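Local coordinates for protein DnaJ homolog subfamily C member 27-A (Xenopus laevis, PDB 6JMG) that binds GTP and magnesium as a small GTPase of the Rab family, and is possibly involved in regulating the MEK/ERK pathway, at residues 30-35 with 172-177; 56-61 with 65-70; 23-28 with 43-48; 109-114 with 127-132. One frame throughout, in Å; residues are numbered along the deposited sequence.

Contact 1: 30-35 with 172-177; sequences SCIIKR and NEMFQA. With MG (magnesium ion), chain D; GTP (guanosine-5'-triphosphate), chain C.
Behind the GTP and magnesium site, I32 and I33 of the helix that leaves the P-loop pack on M174 and F175 of helix 171-187. The segment axes run nearly perpendicular (84°) and stay 11.1 Å apart at their closest, so long side chains must bridge the gap. I32 does most of this. Its CG2 branch meets the methyl CE of M174 at 3.7 Å and the F175 ring atom CE2 at 3.9 Å. The I32 carbonyl oxygen lies at the edge of the same ring, near its plane, while I33 lends its backbone, CA standing obliquely beside CZ. M174 leaves its helix with CG anti to the backbone nitrogen (chi1 178°), then bends at chi2 and chi3, which lays CE over the rim of one F175 face and brings it to I32. No hydrogen bond joins the segments. The polar work is done at the start of helix 29-38, where S30 N gives a nearly straight bond to GTP O2B (2.9 Å) and C31 N a more bent one to GTP O1A (2.8 Å). S30 OG binds magnesium at 2.0 Å and is hydrogen-bonded to D71; T48, two phosphate oxygens and two waters complete six ligands. The apolar packing lies on the helix whose first turn meets phosphates and metal. Both helices cover one face of the central sheet: I32 rests on V95, C132, N134 and T163, M174 on A130, C132 and F161, and F175 on I93, with its ring stacked on Y36.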
# COMPACT_ATOMS: atom_id res chain seq x y z
N SER A 30 -1.12 -11.09 16.56
CA SER A 30 -1.14 -12.54 16.68
C SER A 30 -2.55 -13.07 16.92
O SER A 30 -2.94 -14.08 16.33
CB SER A 30 -0.18 -12.99 17.77
OG SER A 30 1.07 -12.39 17.52
N CYS A 31 -3.35 -12.37 17.76
CA CYS A 31 -4.64 -12.95 18.13
C CYS A 31 -5.68 -12.78 17.03
O CYS A 31 -6.53 -13.66 16.88
CB CYS A 31 -5.23 -12.33 19.41
SG CYS A 31 -4.36 -12.50 20.97
N ILE A 32 -5.58 -11.75 16.20
CA ILE A 32 -6.41 -11.71 15.00
C ILE A 32 -6.12 -12.92 14.12
O ILE A 32 -7.04 -13.61 13.66
CB ILE A 32 -6.19 -10.39 14.23
CG1 ILE A 32 -6.85 -9.22 14.97
CG2 ILE A 32 -6.78 -10.51 12.85
CD1 ILE A 32 -6.48 -7.89 14.38
N ILE A 33 -4.83 -13.24 13.91
CA ILE A 33 -4.49 -14.34 13.02
C ILE A 33 -4.94 -15.66 13.62
O ILE A 33 -5.62 -16.47 12.98
CB ILE A 33 -2.99 -14.33 12.73
CG1 ILE A 33 -2.62 -13.10 11.88
CG2 ILE A 33 -2.56 -15.64 12.06
CD1 ILE A 33 -1.16 -12.71 11.97
N LYS A 34 -4.67 -15.86 14.91
CA LYS A 34 -5.00 -17.16 15.48
C LYS A 34 -6.50 -17.32 15.70
O LYS A 34 -6.98 -18.46 15.67
CB LYS A 34 -4.26 -17.32 16.82
CG LYS A 34 -2.79 -17.57 16.67
CD LYS A 34 -2.10 -17.68 18.02
CE LYS A 34 -0.77 -18.40 17.87
NZ LYS A 34 0.26 -17.88 18.80
N ARG A 35 -7.25 -16.21 15.82
CA ARG A 35 -8.71 -16.31 15.91
C ARG A 35 -9.31 -16.88 14.63
O ARG A 35 -10.11 -17.82 14.68
CB ARG A 35 -9.30 -14.94 16.23
CG ARG A 35 -10.84 -14.87 16.31
CD ARG A 35 -11.40 -15.72 17.44
NE ARG A 35 -12.86 -15.79 17.39
CZ ARG A 35 -13.67 -15.44 18.39
NH1 ARG A 35 -13.16 -14.98 19.53
NH2 ARG A 35 -14.99 -15.55 18.24
N ASN A 172 -14.08 -12.57 10.51
CA ASN A 172 -14.36 -13.33 9.30
C ASN A 172 -14.62 -12.42 8.11
O ASN A 172 -14.24 -12.76 6.98
CB ASN A 172 -15.54 -14.27 9.55
CG ASN A 172 -15.22 -15.31 10.61
OD1 ASN A 172 -15.10 -14.99 11.79
ND2 ASN A 172 -15.04 -16.55 10.18
N GLU A 173 -15.25 -11.27 8.35
CA GLU A 173 -15.54 -10.36 7.26
C GLU A 173 -14.27 -9.72 6.74
O GLU A 173 -14.06 -9.65 5.52
CB GLU A 173 -16.54 -9.29 7.73
CG GLU A 173 -17.89 -9.86 8.20
CD GLU A 173 -17.89 -10.47 9.61
OE1 GLU A 173 -16.85 -10.48 10.29
OE2 GLU A 173 -18.95 -10.96 10.03
N MET A 174 -13.36 -9.33 7.65
CA MET A 174 -12.07 -8.78 7.26
C MET A 174 -11.28 -9.78 6.42
O MET A 174 -10.85 -9.47 5.31
CB MET A 174 -11.27 -8.38 8.51
CG MET A 174 -9.86 -7.82 8.23
SD MET A 174 -8.53 -9.00 7.98
CE MET A 174 -8.30 -9.51 9.67
N PHE A 175 -11.14 -11.01 6.91
CA PHE A 175 -10.36 -12.00 6.18
C PHE A 175 -11.01 -12.35 4.84
O PHE A 175 -10.30 -12.59 3.85
CB PHE A 175 -10.15 -13.24 7.03
CG PHE A 175 -8.91 -13.17 7.86
CD1 PHE A 175 -7.66 -13.17 7.25
CD2 PHE A 175 -8.98 -13.01 9.22
CE1 PHE A 175 -6.51 -13.07 8.00
CE2 PHE A 175 -7.84 -12.90 9.98
CZ PHE A 175 -6.59 -12.93 9.37
N GLN A 176 -12.34 -12.32 4.77
CA GLN A 176 -12.97 -12.62 3.49
C GLN A 176 -12.73 -11.49 2.50
O GLN A 176 -12.41 -11.74 1.34
CB GLN A 176 -14.46 -12.88 3.68
CG GLN A 176 -15.21 -13.27 2.41
CD GLN A 176 -15.06 -14.75 2.06
OE1 GLN A 176 -14.70 -15.11 0.94
NE2 GLN A 176 -15.34 -15.63 3.02
N ALA A 177 -12.81 -10.25 2.96
CA ALA A 177 -12.52 -9.14 2.07
C ALA A 177 -11.05 -9.10 1.70
O ALA A 177 -10.69 -8.81 0.55
CB ALA A 177 -12.95 -7.83 2.71
MG MG D . 2.20 -10.93 18.20
PG GTP C . 3.18 -8.30 19.75
O1G GTP C . 3.36 -9.65 19.09
O2G GTP C . 3.51 -7.17 18.81
O3G GTP C . 4.08 -8.22 20.97
O3B GTP C . 1.65 -8.02 20.17
PB GTP C . 0.38 -8.48 19.29
O1B GTP C . -0.02 -7.41 18.31
O2B GTP C . 0.57 -9.78 18.54
O3A GTP C . -0.79 -8.56 20.39
PA GTP C . -1.47 -9.95 20.83
O1A GTP C . -2.20 -10.63 19.69
O2A GTP C . -0.46 -10.89 21.42
O5' GTP C . -2.45 -9.40 21.96
C5' GTP C . -1.93 -8.61 23.00
C4' GTP C . -2.88 -8.75 24.19
O4' GTP C . -4.10 -8.16 23.83
C3' GTP C . -3.21 -10.17 24.56
O3' GTP C . -3.35 -10.13 25.95
C2' GTP C . -4.58 -10.45 23.99
O2' GTP C . -5.40 -11.26 24.79
C1' GTP C . -5.17 -9.08 23.97
N9 GTP C . -6.10 -8.91 22.86
C8 GTP C . -5.85 -9.12 21.53
N7 GTP C . -6.97 -8.79 20.82
C5 GTP C . -7.92 -8.38 21.69
C6 GTP C . -9.22 -7.94 21.51
O6 GTP C . -9.72 -7.88 20.39
N1 GTP C . -9.96 -7.54 22.60
C2 GTP C . -9.42 -7.59 23.87
N2 GTP C . -10.17 -7.22 24.90
N3 GTP C . -8.12 -8.04 24.05
C4 GTP C . -7.39 -8.43 22.98
O HOH W 1 2.55 -10.17 16.25
O HOH W 2 1.76 -11.82 20.10

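Contact 2: 56-61 with 65-70; sequences TKVHIK and IKVNIF
T56 and V67 form an antiparallel hydrogen-bonded pair: T56 N donates to V67 O (3.0 Å) and V67 N returns a bond to T56 O (2.9 Å). Two residues on, V58 and I65 repeat the pattern, V58 N reaching I65 O at 3.0 Å and I65 N reaching V58 O at 2.8 Å. Between them K57 faces K66 in a non-hydrogen-bonded pair, where K57 CA makes a CA-H...O contact with I65 O. The backbone of K66 is instead satisfied by L15 and I17 of strand 15-22, and N68 bonds there too, to I17 and V19. Among the polar ends, K57 NZ pairs with E64 in a salt bridge; N68 OD1 is bonded to Y53 OH and only weakly by K66 NZ, while N68 ND2 holds I17 O. The face carrying T56, V58, I65 and V67 is largely apolar. A chi1 of -176° points the T56 hydroxyl away from its own N and turns CG2 onto V67 CB (3.6 Å) and I69 CD1 (3.7 Å), and V58 CG2 lies on I65 CB (3.6 Å). Helices 29-38 and 171-187 cover this side. The arrangement is the beta hairpin of the Ras fold's interswitch region, the antiparallel edge of an otherwise parallel sheet.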
# COMPACT_ATOMS: atom_id res chain seq x y z
N THR A 56 -1.12 -21.38 6.41
CA THR A 56 -2.52 -21.75 6.50
C THR A 56 -3.04 -21.95 5.08
O THR A 56 -2.42 -21.54 4.10
CB THR A 56 -3.33 -20.69 7.25
OG1 THR A 56 -4.69 -21.13 7.39
CG2 THR A 56 -3.29 -19.37 6.51
N LYS A 57 -4.20 -22.59 4.98
CA LYS A 57 -4.85 -22.83 3.70
C LYS A 57 -6.26 -22.25 3.74
O LYS A 57 -6.97 -22.39 4.75
CB LYS A 57 -4.85 -24.34 3.40
CG LYS A 57 -5.62 -24.79 2.16
CD LYS A 57 -6.80 -25.69 2.59
CE LYS A 57 -7.87 -25.81 1.50
NZ LYS A 57 -9.28 -25.82 2.02
N VAL A 58 -6.66 -21.57 2.66
CA VAL A 58 -7.99 -20.99 2.55
C VAL A 58 -8.52 -21.23 1.14
O VAL A 58 -7.75 -21.41 0.19
CB VAL A 58 -8.02 -19.48 2.88
CG1 VAL A 58 -7.51 -19.24 4.28
CG2 VAL A 58 -7.23 -18.68 1.84
N HIS A 59 -9.85 -21.27 1.02
CA HIS A 59 -10.56 -21.41 -0.25
C HIS A 59 -11.46 -20.20 -0.47
O HIS A 59 -12.55 -20.12 0.11
CB HIS A 59 -11.39 -22.69 -0.27
CG HIS A 59 -11.93 -23.05 -1.62
ND1 HIS A 59 -11.11 -23.32 -2.70
CD2 HIS A 59 -13.20 -23.18 -2.07
CE1 HIS A 59 -11.85 -23.61 -3.75
NE2 HIS A 59 -13.12 -23.53 -3.40
N ILE A 60 -11.04 -19.28 -1.34
CA ILE A 60 -11.77 -18.04 -1.60
C ILE A 60 -11.96 -17.95 -3.11
O ILE A 60 -11.12 -18.42 -3.89
CB ILE A 60 -11.04 -16.80 -1.04
CG1 ILE A 60 -11.64 -16.38 0.32
CG2 ILE A 60 -11.12 -15.63 -1.99
CD1 ILE A 60 -11.64 -17.46 1.39
N LYS A 61 -13.11 -17.38 -3.51
CA LYS A 61 -13.65 -17.55 -4.86
C LYS A 61 -13.89 -19.06 -4.96
O LYS A 61 -14.58 -19.61 -4.10
CB LYS A 61 -12.76 -16.93 -5.94
CG LYS A 61 -12.51 -15.43 -5.75
CD LYS A 61 -13.76 -14.70 -5.29
CE LYS A 61 -13.43 -13.27 -4.89
NZ LYS A 61 -12.76 -12.52 -6.01
N ILE A 65 -5.85 -21.27 -1.92
CA ILE A 65 -4.78 -20.34 -1.58
C ILE A 65 -3.94 -20.94 -0.46
O ILE A 65 -4.47 -21.28 0.61
CB ILE A 65 -5.31 -18.96 -1.14
CG1 ILE A 65 -6.46 -18.47 -2.02
CG2 ILE A 65 -4.18 -17.95 -1.11
CD1 ILE A 65 -6.19 -18.52 -3.51
N LYS A 66 -2.63 -21.04 -0.68
CA LYS A 66 -1.69 -21.39 0.37
C LYS A 66 -1.06 -20.10 0.86
O LYS A 66 -0.42 -19.38 0.08
CB LYS A 66 -0.64 -22.38 -0.14
CG LYS A 66 0.43 -22.77 0.88
CD LYS A 66 1.63 -23.50 0.24
CE LYS A 66 2.84 -23.65 1.19
NZ LYS A 66 3.92 -22.61 1.03
N VAL A 67 -1.25 -19.79 2.14
CA VAL A 67 -0.93 -18.48 2.69
C VAL A 67 0.27 -18.61 3.62
O VAL A 67 0.20 -19.30 4.64
CB VAL A 67 -2.12 -17.88 3.45
CG1 VAL A 67 -1.79 -16.48 3.88
CG2 VAL A 67 -3.37 -17.91 2.60
N ASN A 68 1.36 -17.96 3.26
CA ASN A 68 2.52 -17.85 4.13
C ASN A 68 2.37 -16.61 5.00
O ASN A 68 2.37 -15.49 4.49
CB ASN A 68 3.81 -17.76 3.31
CG ASN A 68 4.08 -19.00 2.50
OD1 ASN A 68 4.58 -20.00 3.02
ND2 ASN A 68 3.73 -18.96 1.22
N ILE A 69 2.25 -16.82 6.30
CA ILE A 69 2.03 -15.73 7.24
C ILE A 69 3.32 -15.47 8.00
O ILE A 69 3.92 -16.41 8.54
CB ILE A 69 0.86 -16.04 8.19
CG1 ILE A 69 -0.43 -16.24 7.39
CG2 ILE A 69 0.64 -14.90 9.16
CD1 ILE A 69 -1.70 -16.50 8.25
N PHE A 70 3.77 -14.22 7.99
CA PHE A 70 4.90 -13.73 8.78
C PHE A 70 4.30 -12.75 9.76
O PHE A 70 4.19 -11.55 9.48
CB PHE A 70 5.98 -13.08 7.90
CG PHE A 70 6.61 -14.02 6.92
CD1 PHE A 70 5.88 -14.50 5.83
CD2 PHE A 70 7.92 -14.45 7.08
CE1 PHE A 70 6.45 -15.39 4.92
CE2 PHE A 70 8.49 -15.32 6.19
CZ PHE A 70 7.75 -15.80 5.10

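Contact 3: 23-28 with 43-48; sequences GNAEVG and PKYQAT. With MG (magnesium ion), chain D; GTP (guanosine-5'-triphosphate), chain C.
E26 and Y45 make the main direct contact between the P-loop and switch I, a CH-pi interaction: E26 CG sits over one face of the tyrosine ring, 3.8 Å from its centroid, with the carboxylate stacked at 25° to the ring plane. The backbone amide of A47 lies over the opposite face, so the ring is sandwiched. A25 CB lies loosely against Y45 OH. No hydrogen bond joins the segments directly; they meet through the nucleotide. Hydrogen bonds from the P-loop come from backbone amides, E26 N to GTP O3B (3.0 Å) and G28 N to GTP O1B (2.9 Å), with a further bond from G28 N to O3A. A type II turn from N24 to V27 presents E26 N, and G28, just after it, is the N-cap of helix 29-38. From the other loop, Y45 swings its ring inward, directed away from its own N by a chi1 of 175°, until OH donates to GTP O3G (2.5 Å), the acceptor lying in the ring plane at its edge. T48 N donates to GTP O1G (3.0 Å), and P43 O accepts a bond from the ribose O3' (2.6 Å). Metal coordination adds T48 OG1 at 2.1 Å from magnesium, alongside S30 OG; a metal-bound water donates to both Q46 O (2.7 Å) and GTP O2A. P-loop amides on the phosphates, a threonine of the first switch on magnesium and a tyrosine closed over the gamma-phosphate are characteristic of a Ras-family GTPase in its GTP-bound form.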
# COMPACT_ATOMS: atom_id res chain seq x y z
N GLY A 23 2.07 -3.40 13.16
CA GLY A 23 1.42 -2.57 14.16
C GLY A 23 2.10 -2.72 15.51
O GLY A 23 2.86 -3.67 15.76
N ASN A 24 1.81 -1.78 16.40
CA ASN A 24 2.51 -1.69 17.67
C ASN A 24 2.31 -2.95 18.52
O ASN A 24 1.46 -3.80 18.25
CB ASN A 24 2.05 -0.44 18.43
CG ASN A 24 2.65 0.85 17.86
OD1 ASN A 24 3.32 0.84 16.83
ND2 ASN A 24 2.42 1.96 18.54
N ALA A 25 3.15 -3.08 19.55
CA ALA A 25 3.02 -4.21 20.46
C ALA A 25 1.69 -4.16 21.21
O ALA A 25 1.14 -3.09 21.48
CB ALA A 25 4.18 -4.22 21.45
N GLU A 26 1.18 -5.36 21.55
CA GLU A 26 -0.03 -5.57 22.36
C GLU A 26 -1.30 -5.18 21.62
O GLU A 26 -2.38 -5.17 22.21
CB GLU A 26 0.02 -4.80 23.68
CG GLU A 26 0.96 -5.40 24.70
CD GLU A 26 0.49 -5.16 26.11
OE1 GLU A 26 -0.71 -5.45 26.40
OE2 GLU A 26 1.31 -4.67 26.92
N VAL A 27 -1.19 -4.87 20.34
CA VAL A 27 -2.32 -4.39 19.57
C VAL A 27 -3.26 -5.52 19.15
O VAL A 27 -4.45 -5.27 18.94
CB VAL A 27 -1.69 -3.59 18.42
CG1 VAL A 27 -2.55 -3.56 17.23
CG2 VAL A 27 -1.40 -2.18 18.88
N GLY A 28 -2.79 -6.76 19.08
CA GLY A 28 -3.62 -7.89 18.72
C GLY A 28 -3.30 -8.58 17.39
O GLY A 28 -4.17 -9.27 16.86
N PRO A 43 -6.75 -14.61 26.64
CA PRO A 43 -6.44 -13.24 27.07
C PRO A 43 -4.98 -13.05 27.47
O PRO A 43 -4.51 -11.91 27.53
CB PRO A 43 -7.36 -13.05 28.28
CG PRO A 43 -7.58 -14.44 28.79
CD PRO A 43 -7.68 -15.28 27.57
N LYS A 44 -4.24 -14.13 27.73
CA LYS A 44 -2.87 -14.01 28.21
C LYS A 44 -1.94 -13.59 27.07
O LYS A 44 -1.93 -14.22 26.01
CB LYS A 44 -2.45 -15.36 28.80
CG LYS A 44 -1.06 -15.44 29.36
CD LYS A 44 -0.84 -16.84 29.91
CE LYS A 44 0.46 -16.91 30.73
NZ LYS A 44 0.65 -15.66 31.55
N TYR A 45 -1.17 -12.53 27.30
CA TYR A 45 -0.31 -11.92 26.29
C TYR A 45 0.99 -12.70 26.14
O TYR A 45 1.69 -12.94 27.13
CB TYR A 45 -0.01 -10.47 26.67
CG TYR A 45 0.97 -9.74 25.78
CD1 TYR A 45 0.92 -9.85 24.39
CD2 TYR A 45 1.95 -8.91 26.33
CE1 TYR A 45 1.81 -9.16 23.59
CE2 TYR A 45 2.84 -8.23 25.55
CZ TYR A 45 2.78 -8.35 24.17
OH TYR A 45 3.67 -7.65 23.39
N GLN A 46 1.30 -13.16 24.92
CA GLN A 46 2.63 -13.69 24.60
C GLN A 46 3.22 -12.88 23.44
O GLN A 46 2.86 -13.07 22.27
CB GLN A 46 2.56 -15.18 24.28
CG GLN A 46 3.79 -15.95 24.76
CD GLN A 46 4.17 -15.62 26.22
OE1 GLN A 46 3.32 -15.63 27.13
NE2 GLN A 46 5.45 -15.33 26.45
N ALA A 47 4.11 -11.94 23.76
CA ALA A 47 4.70 -11.08 22.73
C ALA A 47 5.41 -11.92 21.69
O ALA A 47 6.16 -12.84 22.02
CB ALA A 47 5.66 -10.08 23.34
N THR A 48 5.13 -11.64 20.41
CA THR A 48 5.86 -12.29 19.35
C THR A 48 7.32 -11.89 19.44
O THR A 48 7.65 -10.73 19.67
CB THR A 48 5.30 -11.89 17.99
OG1 THR A 48 3.90 -12.21 17.95
CG2 THR A 48 6.09 -12.63 16.84
MG MG D . 2.20 -10.93 18.20
PG GTP C . 3.18 -8.30 19.75
O1G GTP C . 3.36 -9.65 19.09
O2G GTP C . 3.51 -7.17 18.81
O3G GTP C . 4.08 -8.22 20.97
O3B GTP C . 1.65 -8.02 20.17
PB GTP C . 0.38 -8.48 19.29
O1B GTP C . -0.02 -7.41 18.31
O2B GTP C . 0.57 -9.78 18.54
O3A GTP C . -0.79 -8.56 20.39
PA GTP C . -1.47 -9.95 20.83
O1A GTP C . -2.20 -10.63 19.69
O2A GTP C . -0.46 -10.89 21.42
O5' GTP C . -2.45 -9.40 21.96
C5' GTP C . -1.93 -8.61 23.00
C4' GTP C . -2.88 -8.75 24.19
O4' GTP C . -4.10 -8.16 23.83
C3' GTP C . -3.21 -10.17 24.56
O3' GTP C . -3.35 -10.13 25.95
C2' GTP C . -4.58 -10.45 23.99
O2' GTP C . -5.40 -11.26 24.79
C1' GTP C . -5.17 -9.08 23.97
N9 GTP C . -6.10 -8.91 22.86
C8 GTP C . -5.85 -9.12 21.53
N7 GTP C . -6.97 -8.79 20.82
C5 GTP C . -7.92 -8.38 21.69
C6 GTP C . -9.22 -7.94 21.51
O6 GTP C . -9.72 -7.88 20.39
N1 GTP C . -9.96 -7.54 22.60
C2 GTP C . -9.42 -7.59 23.87
N2 GTP C . -10.17 -7.22 24.90
N3 GTP C . -8.12 -8.04 24.05
C4 GTP C . -7.39 -8.43 22.98
O HOH W 2 1.76 -11.82 20.10
O HOH W 1 2.55 -10.17 16.25

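Contact 4: 109-114 with 127-132; sequences GWLAEM and IVFAVC
E113 OE1 is gripped twice, by a salt bridge from R82 NH2 and a hydrogen bond with Y86 OH, on a flank of helix 107-117 whose inner side sets L111 and M114 against F129 and I127. W110 adds a second polar tie, NE1 bonding to N24 OD1 of the P-loop. Across the contact itself everything is apolar and buried. The M114 chain is extended from its first torsion onward (chi1 -173°), a shape that carries its sulfur past F129, the two side chains running in opposite directions. SD comes within 3.9 Å of F129 CZ and 5.1 Å of the ring centroid, 70° off the ring normal: an oblique Met-aromatic contact. Beyond the ring its methyl CE meets I127 CD1 tip to tip at 4.0 Å. L111 reaches the same phenyl from one helical turn earlier, CD2 lying 3.7 Å from F129 CE2 and slanting across it. The ring therefore touches both helix side chains, while F158 stacks on it. Strand 128-134 lies in the sheet between 91-97, bonded through V128 and A130, and 159-163, bonded through F129. I127, F129 and V131 face helices 107-117 and 146-154, whereas V128, A130 and C132 turn to helix 171-187 on the reverse face.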
# COMPACT_ATOMS: atom_id res chain seq x y z
N GLY A 109 4.24 5.78 10.63
CA GLY A 109 5.60 5.27 10.78
C GLY A 109 5.75 3.84 10.28
O GLY A 109 6.78 3.48 9.70
N TRP A 110 4.73 3.00 10.50
CA TRP A 110 4.78 1.64 9.98
C TRP A 110 4.84 1.64 8.46
O TRP A 110 5.63 0.89 7.87
CB TRP A 110 3.59 0.81 10.48
CG TRP A 110 3.81 0.30 11.87
CD1 TRP A 110 3.36 0.86 13.04
CD2 TRP A 110 4.59 -0.84 12.26
NE1 TRP A 110 3.80 0.13 14.12
CE2 TRP A 110 4.55 -0.92 13.67
CE3 TRP A 110 5.31 -1.81 11.55
CZ2 TRP A 110 5.21 -1.92 14.38
CZ3 TRP A 110 5.95 -2.81 12.25
CH2 TRP A 110 5.89 -2.87 13.65
N LEU A 111 4.03 2.47 7.81
CA LEU A 111 4.09 2.55 6.36
C LEU A 111 5.47 3.03 5.91
O LEU A 111 6.04 2.49 4.95
CB LEU A 111 3.01 3.50 5.84
CG LEU A 111 1.58 3.00 5.97
CD1 LEU A 111 0.61 3.91 5.26
CD2 LEU A 111 1.48 1.60 5.41
N ALA A 112 6.03 4.01 6.62
CA ALA A 112 7.36 4.50 6.27
C ALA A 112 8.40 3.40 6.39
O ALA A 112 9.28 3.26 5.54
CB ALA A 112 7.73 5.68 7.17
N GLU A 113 8.31 2.60 7.45
CA GLU A 113 9.31 1.57 7.67
C GLU A 113 9.23 0.50 6.60
O GLU A 113 10.25 0.08 6.05
CB GLU A 113 9.12 0.97 9.06
CG GLU A 113 9.87 -0.30 9.25
CD GLU A 113 9.82 -0.74 10.67
OE1 GLU A 113 9.82 -1.97 10.90
OE2 GLU A 113 9.75 0.14 11.55
N MET A 114 8.02 0.09 6.24
CA MET A 114 7.86 -0.83 5.13
C MET A 114 8.34 -0.21 3.83
O MET A 114 9.11 -0.83 3.08
CB MET A 114 6.39 -1.25 4.99
CG MET A 114 6.16 -2.35 3.95
SD MET A 114 4.44 -2.76 3.62
CE MET A 114 4.66 -4.36 2.89
N ILE A 127 -0.12 -3.91 -3.22
CA ILE A 127 -0.25 -4.70 -2.02
C ILE A 127 -1.61 -4.40 -1.41
O ILE A 127 -2.00 -3.23 -1.30
CB ILE A 127 0.87 -4.38 -1.02
CG1 ILE A 127 2.22 -4.63 -1.70
CG2 ILE A 127 0.72 -5.23 0.23
CD1 ILE A 127 3.42 -4.19 -0.87
N VAL A 128 -2.32 -5.45 -1.00
CA VAL A 128 -3.59 -5.31 -0.30
C VAL A 128 -3.34 -5.10 1.18
O VAL A 128 -2.64 -5.90 1.83
CB VAL A 128 -4.45 -6.54 -0.54
CG1 VAL A 128 -5.68 -6.48 0.36
CG2 VAL A 128 -4.81 -6.65 -2.02
N PHE A 129 -3.93 -4.05 1.74
CA PHE A 129 -3.86 -3.73 3.15
C PHE A 129 -5.24 -3.89 3.77
O PHE A 129 -6.22 -3.32 3.27
CB PHE A 129 -3.40 -2.29 3.38
CG PHE A 129 -1.92 -2.07 3.25
CD1 PHE A 129 -1.34 -1.98 1.99
CD2 PHE A 129 -1.12 -1.92 4.37
CE1 PHE A 129 0.02 -1.76 1.87
CE2 PHE A 129 0.23 -1.70 4.25
CZ PHE A 129 0.81 -1.62 2.99
N ALA A 130 -5.31 -4.61 4.87
CA ALA A 130 -6.49 -4.60 5.72
C ALA A 130 -6.09 -3.89 7.01
O ALA A 130 -5.23 -4.39 7.76
CB ALA A 130 -7.02 -6.00 5.97
N VAL A 131 -6.66 -2.72 7.23
CA VAL A 131 -6.49 -2.00 8.49
C VAL A 131 -7.51 -2.54 9.48
O VAL A 131 -8.72 -2.55 9.21
CB VAL A 131 -6.65 -0.48 8.30
CG1 VAL A 131 -6.44 0.22 9.61
CG2 VAL A 131 -5.66 0.03 7.27
N CYS A 132 -7.03 -3.00 10.62
CA CYS A 132 -7.91 -3.52 11.66
C CYS A 132 -7.86 -2.60 12.87
O CYS A 132 -6.83 -2.46 13.53
CB CYS A 132 -7.52 -4.96 12.04
SG CYS A 132 -7.57 -6.09 10.63

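Contacts 1 and 4 are buried apolar packing on opposite faces of one sheet: alternate residues of 127-132 serve them, C132 and A130 touching I32 or M174 while F129 and I127 meet helix 107-117. Contact 2 is partly buried at the sheet's antiparallel edge and relies on backbone hydrogen bonds; its I69 packs on I33, and I60 on Q176, of contact 1. Contact 3 lies at the surface and works mostly through ligand and metal. It shares GTP, magnesium and two waters with contact 1, S30 and T48 both coordinating the ion, and reaches contact 4 through N24 and W110.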